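Local coordinates for glucose-6-phosphate isomerase (Chlamydia trachomatis D/UW-3/CX, PDB 6OTU), which catalyses the reversible isomerisation of glucose 6-phosphate to fructose 6-phosphate, a step shared by glycolysis and gluconeogenesis, at residues K82-M87 with F480-F485. Sequence-based numbering, arbitrary orientation.
Sequences KQMECM and FAFQGF
Phe-485 pushes its ring against helix 80-89 and rests one face on Gln-83. Gln-83 CB sits 3.8 Å from the centroid of the Phe-485 ring, almost straight above it, in a CH-pi contact. Ala-481 O lies over the opposite face, toward its rim, so both faces meet a neighbour. Gln-83 OE1 comes within 3.2 Å of Phe-485 CD1, with the amide plane 47° from the ring plane. The rim of the Phe-485 ring meets Met-87, whose SD lies 3.9 Å from Phe-485 CZ, near the ring plane, an edge-on Met-aromatic contact.

Met-84 is the bump that fills the hollow between Ala-481, Phe-482 and Phe-485. Its CG is anti to the backbone N (chi1 178°), and the chain then bends at chi2 and chi3. Its CE stands over one face of the Phe-482 ring, 3.9 Å from the ring centroid. The same methyl lies 4.1 Å from Ala-481 CB and also touches Phe-485 CE2. Nearer its root, Met-84 CB meets Phe-482 CE1 at 3.8 Å. Small Ala-481 forms the floor, and the two phenylalanines form walls. The segment axes run at 119° and approach to 10.3 Å. Leu-315 and Ala-318 of helix 313-327 also pack on Phe-482.

Polar groups lie at the Gln-83 end. Gln-83 NE2 gives a weak hydrogen bond to Phe-485 O, at 3.3 Å, and also a hydrogen bond to Arg-78 O. Gln-83 OE1 bonds to Arg-363 NH1, while Arg-78 NH2 also reaches Phe-485 O. Both the oxygen and the nitrogen of the amide are bonded, which should limit its rotation. This buried joint of helix 80-89 with helix 466-487, away from the active-site residues, is chiefly apolar: methionine, aromatic and Gln-83 carbon packing makes most of it, and the polar network borders one side.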
ATOM      1  N   LYS A  82       3.926 -32.089   9.072  1.00 41.84           N
ATOM      2  CA  LYS A  82       4.258 -33.098   8.072  1.00 37.28           C
ATOM      3  C   LYS A  82       4.242 -32.492   6.674  1.00 41.34           C
ATOM      4  O   LYS A  82       5.109 -32.794   5.849  1.00 33.49           O
ATOM      5  CB  LYS A  82       3.299 -34.286   8.159  1.00 36.65           C
ATOM      6  N   GLN A  83       3.289 -31.601   6.404  1.00 36.76           N
ATOM      7  CA  GLN A  83       3.253 -30.970   5.090  1.00 41.24           C
ATOM      8  C   GLN A  83       4.448 -30.041   4.885  1.00 44.81           C
ATOM      9  O   GLN A  83       4.982 -29.950   3.776  1.00 41.66           O
ATOM     10  CB  GLN A  83       1.932 -30.219   4.904  1.00 34.78           C
ATOM     11  CG  GLN A  83       0.690 -31.132   4.889  1.00 31.09           C
ATOM     12  CD  GLN A  83      -0.577 -30.357   4.541  1.00 42.38           C
ATOM     13  OE1 GLN A  83      -0.707 -29.823   3.436  1.00 32.10           O
ATOM     14  NE2 GLN A  83      -1.509 -30.274   5.495  1.00 38.21           N
ATOM     15  N   MET A  84       4.888 -29.346   5.940  1.00 48.21           N
ATOM     16  CA  MET A  84       6.070 -28.496   5.818  1.00 42.81           C
ATOM     17  C   MET A  84       7.306 -29.328   5.496  1.00 40.81           C
ATOM     18  O   MET A  84       8.101 -28.960   4.624  1.00 43.48           O
ATOM     19  CB  MET A  84       6.281 -27.688   7.101  1.00 35.54           C
ATOM     20  CG  MET A  84       7.520 -26.785   7.119  1.00 34.17           C
ATOM     21  SD  MET A  84       7.632 -25.568   5.763  1.00 31.39           S
ATOM     22  CE  MET A  84       6.339 -24.354   6.142  1.00 29.61           C
ATOM     23  N   GLU A  85       7.472 -30.464   6.177  1.00 37.95           N
ATOM     24  CA  GLU A  85       8.570 -31.364   5.842  1.00 40.83           C
ATOM     25  C   GLU A  85       8.487 -31.787   4.387  1.00 43.14           C
ATOM     26  O   GLU A  85       9.461 -31.661   3.635  1.00 42.38           O
ATOM     27  CB  GLU A  85       8.541 -32.600   6.732  1.00 41.40           C
ATOM     28  CG  GLU A  85       9.009 -32.390   8.129  1.00 58.14           C
ATOM     29  CD  GLU A  85       9.122 -33.705   8.866  1.00 75.33           C
ATOM     30  OE1 GLU A  85       9.879 -34.584   8.383  1.00 80.48           O
ATOM     31  OE2 GLU A  85       8.441 -33.862   9.910  1.00 75.69           O
ATOM     32  N   CYS A  86       7.319 -32.296   3.982  1.00 38.75           N
ATOM     33  CA  CYS A  86       7.116 -32.755   2.613  1.00 41.94           C
ATOM     34  C   CYS A  86       7.525 -31.678   1.615  1.00 41.56           C
ATOM     35  O   CYS A  86       8.265 -31.950   0.663  1.00 37.56           O
ATOM     36  CB  CYS A  86       5.650 -33.179   2.419  1.00 38.49           C
ATOM     37  SG  CYS A  86       5.321 -34.922   2.950  1.00 48.73           S
ATOM     38  N   MET A  87       7.085 -30.435   1.852  1.00 32.33           N
ATOM     39  CA  MET A  87       7.471 -29.316   0.995  1.00 40.92           C
ATOM     40  C   MET A  87       8.986 -29.160   0.954  1.00 47.10           C
ATOM     41  O   MET A  87       9.595 -29.116  -0.129  1.00 32.68           O
ATOM     42  CB  MET A  87       6.815 -28.026   1.497  1.00 30.57           C
ATOM     43  CG  MET A  87       6.973 -26.842   0.565  1.00 34.20           C
ATOM     44  SD  MET A  87       6.456 -25.240   1.261  1.00 34.74           S
ATOM     45  CE  MET A  87       7.903 -24.811   2.249  1.00 33.22           C
ATOM     46  N   PHE A 480       2.409 -18.157   5.367  1.00 36.99           N
ATOM     47  CA  PHE A 480       1.406 -18.322   4.320  1.00 35.70           C
ATOM     48  C   PHE A 480       1.295 -19.782   3.893  1.00 39.01           C
ATOM     49  O   PHE A 480       0.191 -20.274   3.625  1.00 35.94           O
ATOM     50  CB  PHE A 480       1.746 -17.413   3.138  1.00 29.00           C
ATOM     51  CG  PHE A 480       1.767 -15.947   3.501  1.00 30.02           C
ATOM     52  CD1 PHE A 480       0.756 -15.395   4.272  1.00 33.12           C
ATOM     53  CD2 PHE A 480       2.798 -15.124   3.082  1.00 33.60           C
ATOM     54  CE1 PHE A 480       0.775 -14.039   4.621  1.00 37.39           C
ATOM     55  CE2 PHE A 480       2.818 -13.765   3.424  1.00 35.78           C
ATOM     56  CZ  PHE A 480       1.813 -13.228   4.186  1.00 30.97           C
ATOM     57  N   ALA A 481       2.428 -20.494   3.849  1.00 29.89           N
ATOM     58  CA  ALA A 481       2.407 -21.924   3.553  1.00 31.17           C
ATOM     59  C   ALA A 481       1.611 -22.697   4.597  1.00 30.63           C
ATOM     60  O   ALA A 481       0.827 -23.592   4.258  1.00 33.43           O
ATOM     61  CB  ALA A 481       3.840 -22.468   3.466  1.00 32.34           C
ATOM     62  N   PHE A 482       1.817 -22.381   5.881  1.00 31.55           N
ATOM     63  CA  PHE A 482       1.076 -23.077   6.923  1.00 36.43           C
ATOM     64  C   PHE A 482      -0.416 -22.783   6.799  1.00 38.66           C
ATOM     65  O   PHE A 482      -1.247 -23.683   6.973  1.00 36.95           O
ATOM     66  CB  PHE A 482       1.603 -22.695   8.308  1.00 31.20           C
ATOM     67  CG  PHE A 482       2.811 -23.500   8.771  1.00 38.56           C
ATOM     68  CD1 PHE A 482       2.813 -24.887   8.716  1.00 36.89           C
ATOM     69  CD2 PHE A 482       3.934 -22.855   9.294  1.00 31.66           C
ATOM     70  CE1 PHE A 482       3.909 -25.625   9.153  1.00 32.64           C
ATOM     71  CE2 PHE A 482       5.036 -23.589   9.736  1.00 43.64           C
ATOM     72  CZ  PHE A 482       5.021 -24.973   9.667  1.00 42.32           C
ATOM     73  N   GLN A 483      -0.777 -21.540   6.464  1.00 30.49           N
ATOM     74  CA  GLN A 483      -2.197 -21.231   6.286  1.00 35.17           C
ATOM     75  C   GLN A 483      -2.777 -22.006   5.103  1.00 36.29           C
ATOM     76  O   GLN A 483      -3.873 -22.571   5.201  1.00 31.01           O
ATOM     77  CB  GLN A 483      -2.401 -19.720   6.121  1.00 29.96           C
ATOM     78  CG  GLN A 483      -1.946 -18.910   7.332  1.00 29.85           C
ATOM     79  CD  GLN A 483      -2.415 -17.462   7.346  1.00 45.74           C
ATOM     80  OE1 GLN A 483      -2.742 -16.920   8.410  1.00 44.28           O
ATOM     81  NE2 GLN A 483      -2.439 -16.824   6.184  1.00 29.15           N
ATOM     82  N   GLY A 484      -2.046 -22.069   3.989  1.00 30.54           N
ATOM     83  CA  GLY A 484      -2.504 -22.878   2.869  1.00 30.86           C
ATOM     84  C   GLY A 484      -2.631 -24.352   3.221  1.00 39.18           C
ATOM     85  O   GLY A 484      -3.599 -25.008   2.821  1.00 36.47           O
ATOM     86  N   PHE A 485      -1.649 -24.900   3.966  1.00 36.31           N
ATOM     87  CA  PHE A 485      -1.709 -26.304   4.387  1.00 32.18           C
ATOM     88  C   PHE A 485      -2.920 -26.557   5.267  1.00 35.24           C
ATOM     89  O   PHE A 485      -3.541 -27.629   5.201  1.00 34.59           O
ATOM     90  CB  PHE A 485      -0.444 -26.700   5.158  1.00 32.30           C
ATOM     91  CG  PHE A 485       0.809 -26.693   4.338  1.00 37.50           C
ATOM     92  CD1 PHE A 485       0.774 -26.995   2.990  1.00 33.08           C
ATOM     93  CD2 PHE A 485       2.031 -26.400   4.927  1.00 38.42           C
ATOM     94  CE1 PHE A 485       1.930 -26.997   2.239  1.00 33.00           C
ATOM     95  CE2 PHE A 485       3.193 -26.396   4.180  1.00 35.13           C
ATOM     96  CZ  PHE A 485       3.144 -26.697   2.830  1.00 33.09           C
TER